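PDB 2F6K: metal-dependent hydrolase from Lactobacillus plantarum, which probably catalyses the decarboxylation of aminocarboxymuconate semialdehyde, as a manganese-binding member of the amidohydrolase family. Local coordinates for residues A[41-46]-A[273-278]. Residues are numbered along the deposited sequence; the frame is centred on the assembly and turned at random.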
ATOM      1  N   LEU A  41      35.734 -16.402   8.475  1.00 30.25           N
ATOM      2  CA  LEU A  41      37.088 -16.477   8.991  1.00 33.22           C
ATOM      3  C   LEU A  41      38.161 -16.450   7.890  1.00 35.59           C
ATOM      4  O   LEU A  41      39.172 -15.754   8.016  1.00 36.79           O
ATOM      5  CB  LEU A  41      37.239 -17.732   9.859  1.00 31.77           C
ATOM      6  CG  LEU A  41      36.499 -17.694  11.202  1.00 31.90           C
ATOM      7  CD1 LEU A  41      36.439 -19.099  11.810  1.00 29.07           C
ATOM      8  CD2 LEU A  41      37.200 -16.708  12.142  1.00 28.99           C
ATOM      9  N   ASN A  42      37.953 -17.206   6.818  1.00 36.95           N
ATOM     10  CA  ASN A  42      38.916 -17.218   5.721  1.00 37.13           C
ATOM     11  C   ASN A  42      38.911 -15.843   5.026  1.00 37.78           C
ATOM     12  O   ASN A  42      39.954 -15.362   4.562  1.00 38.03           O
ATOM     13  CB  ASN A  42      38.565 -18.324   4.726  1.00 41.50           C
ATOM     14  CG  ASN A  42      39.664 -18.568   3.720  1.00 42.58           C
ATOM     15  OD1 ASN A  42      40.712 -19.094   4.069  1.00 48.05           O
ATOM     16  ND2 ASN A  42      39.436 -18.181   2.465  1.00 37.83           N
ATOM     17  N   PHE A  43      37.742 -15.205   4.948  1.00 35.13           N
ATOM     18  CA  PHE A  43      37.672 -13.879   4.336  1.00 34.07           C
ATOM     19  C   PHE A  43      38.489 -12.901   5.184  1.00 34.77           C
ATOM     20  O   PHE A  43      39.161 -12.004   4.660  1.00 35.14           O
ATOM     21  CB  PHE A  43      36.233 -13.372   4.264  1.00 32.92           C
ATOM     22  CG  PHE A  43      36.109 -11.977   3.698  1.00 31.90           C
ATOM     23  CD1 PHE A  43      36.185 -11.757   2.321  1.00 34.00           C
ATOM     24  CD2 PHE A  43      35.898 -10.883   4.538  1.00 32.13           C
ATOM     25  CE1 PHE A  43      36.049 -10.463   1.788  1.00 33.68           C
ATOM     26  CE2 PHE A  43      35.760  -9.586   4.019  1.00 31.60           C
ATOM     27  CZ  PHE A  43      35.834  -9.378   2.641  1.00 33.47           C
HETATM   28  N   MSE A  44      38.418 -13.074   6.500  1.00 34.82           N
HETATM   29  CA  MSE A  44      39.141 -12.214   7.430  1.00 36.29           C
HETATM   30  C   MSE A  44      40.652 -12.345   7.266  1.00 35.49           C
HETATM   31  O   MSE A  44      41.362 -11.340   7.266  1.00 35.08           O
HETATM   32  CB  MSE A  44      38.729 -12.537   8.866  1.00 36.77           C
HETATM   33  CG  MSE A  44      37.337 -12.038   9.217  1.00 38.20           C
HETATM   34 SE   MSE A  44      36.720 -12.691  10.933  1.00 48.52          SE
HETATM   35  CE  MSE A  44      37.899 -11.657  12.077  1.00 43.81           C
ATOM     36  N   ARG A  45      41.148 -13.574   7.134  1.00 34.81           N
ATOM     37  CA  ARG A  45      42.586 -13.767   6.945  1.00 35.64           C
ATOM     38  C   ARG A  45      43.034 -13.143   5.622  1.00 36.43           C
ATOM     39  O   ARG A  45      44.057 -12.455   5.563  1.00 35.37           O
ATOM     40  CB  ARG A  45      42.950 -15.255   6.954  1.00 35.69           C
ATOM     41  CG  ARG A  45      42.707 -15.955   8.282  1.00 40.13           C
ATOM     42  CD  ARG A  45      43.154 -17.413   8.230  1.00 45.25           C
ATOM     43  NE  ARG A  45      42.073 -18.340   8.557  1.00 50.99           N
ATOM     44  CZ  ARG A  45      41.441 -19.087   7.660  1.00 53.13           C
ATOM     45  NH1 ARG A  45      41.790 -19.020   6.388  1.00 43.44           N
ATOM     46  NH2 ARG A  45      40.449 -19.882   8.028  1.00 58.27           N
ATOM     47  N   ASP A  46      42.255 -13.368   4.567  1.00 37.46           N
ATOM     48  CA  ASP A  46      42.588 -12.839   3.245  1.00 38.29           C
ATOM     49  C   ASP A  46      42.442 -11.331   3.082  1.00 37.60           C
ATOM     50  O   ASP A  46      42.894 -10.778   2.082  1.00 36.98           O
ATOM     51  CB  ASP A  46      41.746 -13.530   2.169  1.00 36.12           C
ATOM     52  CG  ASP A  46      42.000 -15.023   2.096  1.00 41.52           C
ATOM     53  OD1 ASP A  46      43.093 -15.475   2.511  1.00 42.43           O
ATOM     54  OD2 ASP A  46      41.108 -15.745   1.606  1.00 43.48           O
ATOM     55  N   ASP A 273      34.373 -11.235  -3.420  1.00 33.81           N
ATOM     56  CA  ASP A 273      35.299 -10.512  -4.284  1.00 32.65           C
ATOM     57  C   ASP A 273      34.927  -9.038  -4.375  1.00 29.26           C
ATOM     58  O   ASP A 273      35.797  -8.173  -4.441  1.00 27.93           O
ATOM     59  CB  ASP A 273      35.318 -11.115  -5.690  1.00 38.57           C
ATOM     60  CG  ASP A 273      36.052 -12.436  -5.741  1.00 50.16           C
ATOM     61  OD1 ASP A 273      37.253 -12.465  -5.373  1.00 58.89           O
ATOM     62  OD2 ASP A 273      35.433 -13.445  -6.147  1.00 56.06           O
ATOM     63  N   GLY A 274      33.633  -8.751  -4.384  1.00 28.37           N
ATOM     64  CA  GLY A 274      33.198  -7.371  -4.467  1.00 28.67           C
ATOM     65  C   GLY A 274      33.496  -6.635  -3.170  1.00 32.74           C
ATOM     66  O   GLY A 274      33.795  -5.442  -3.168  1.00 31.81           O
ATOM     67  N   SER A 275      33.424  -7.347  -2.053  1.00 32.52           N
ATOM     68  CA  SER A 275      33.690  -6.718  -0.770  1.00 34.26           C
ATOM     69  C   SER A 275      35.189  -6.439  -0.622  1.00 35.04           C
ATOM     70  O   SER A 275      35.587  -5.389  -0.103  1.00 35.47           O
ATOM     71  CB  SER A 275      33.198  -7.612   0.366  1.00 36.11           C
ATOM     72  OG  SER A 275      33.208  -6.900   1.589  1.00 37.92           O
ATOM     73  N   ARG A 276      36.010  -7.381  -1.083  1.00 32.06           N
ATOM     74  CA  ARG A 276      37.460  -7.235  -1.038  1.00 31.34           C
ATOM     75  C   ARG A 276      37.842  -6.020  -1.878  1.00 32.25           C
ATOM     76  O   ARG A 276      38.738  -5.261  -1.523  1.00 31.22           O
ATOM     77  CB  ARG A 276      38.138  -8.484  -1.604  1.00 31.79           C
ATOM     78  CG  ARG A 276      39.638  -8.335  -1.818  1.00 35.92           C
ATOM     79  CD  ARG A 276      40.222  -9.546  -2.532  1.00 38.05           C
ATOM     80  NE  ARG A 276      41.670  -9.457  -2.721  1.00 41.34           N
ATOM     81  CZ  ARG A 276      42.562  -9.515  -1.733  1.00 42.33           C
ATOM     82  NH1 ARG A 276      42.157  -9.659  -0.477  1.00 41.31           N
ATOM     83  NH2 ARG A 276      43.861  -9.445  -1.998  1.00 42.15           N
ATOM     84  N   GLN A 277      37.152  -5.829  -2.994  1.00 32.83           N
ATOM     85  CA  GLN A 277      37.456  -4.698  -3.847  1.00 35.49           C
ATOM     86  C   GLN A 277      37.023  -3.395  -3.187  1.00 31.98           C
ATOM     87  O   GLN A 277      37.702  -2.373  -3.320  1.00 29.25           O
ATOM     88  CB  GLN A 277      36.764  -4.835  -5.201  1.00 39.37           C
ATOM     89  CG  GLN A 277      36.995  -3.630  -6.101  1.00 51.03           C
ATOM     90  CD  GLN A 277      35.994  -3.542  -7.241  1.00 60.64           C
ATOM     91  OE1 GLN A 277      34.782  -3.434  -7.016  1.00 63.13           O
ATOM     92  NE2 GLN A 277      36.494  -3.588  -8.474  1.00 62.87           N
ATOM     93  N   LEU A 278      35.895  -3.418  -2.483  1.00 30.48           N
ATOM     94  CA  LEU A 278      35.425  -2.206  -1.825  1.00 29.68           C
ATOM     95  C   LEU A 278      36.382  -1.821  -0.702  1.00 29.42           C
ATOM     96  O   LEU A 278      36.639  -0.640  -0.477  1.00 24.95           O
ATOM     97  CB  LEU A 278      34.015  -2.399  -1.269  1.00 28.58           C
ATOM     98  CG  LEU A 278      32.856  -2.425  -2.272  1.00 31.70           C
ATOM     99  CD1 LEU A 278      31.546  -2.695  -1.519  1.00 25.36           C
ATOM    100  CD2 LEU A 278      32.789  -1.097  -3.032  1.00 19.67           C
TER
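F43 against S275 and R276, with R276 reaching on to the carbonyl of D46, makes a helix-to-helix contact on the outer layer of an amidohydrolase TIM barrel, between helices 37-46 and 272-284. The two segments run in roughly the same direction, their axes inclined by 32° and no closer than 11.5 Å, so that F43 and R276 do most of the bridging and only 163 Å² of surface is buried.

The inner half of the contact belongs to F43. With CG anti to the backbone N (chi1 177°), its ring extends from helix 37-46 towards the second helix, and CZ lies 3.9 Å from CB of S275. The hydroxyl OG of S275 is at a similar distance from that ring carbon, but its hydrogen bond is to the backbone O of S265; towards F43 it offers packing alone. One ring edge meets the backbone of R276, where CE1 comes 4.2 Å from N.

Further out, at the solvent-exposed side of the contact, the arginine reaches across. Its chain is extended from CG to NE, long enough for NH1 to donate to O of D46 at 2.9 Å. The bond is bent, 133° at the hydrogen, and the donor sits above the carbonyl plane. The carboxylate of D46 does not join in: OD2 remains 6.5 Å from NH1, leaving any attraction between the charges at long range. A weak second bond from NH1 to OD1 of N47 ties the arginine to the residue after the segment.

I267, in a loop, packs against both F43 and S275, while F43 also touches I49 on strand 49-55. The contact thus joins the helix leading into strand 49-55 to the helix following the last strand, 261-262, as expected where the last and first strands of a TIM barrel meet.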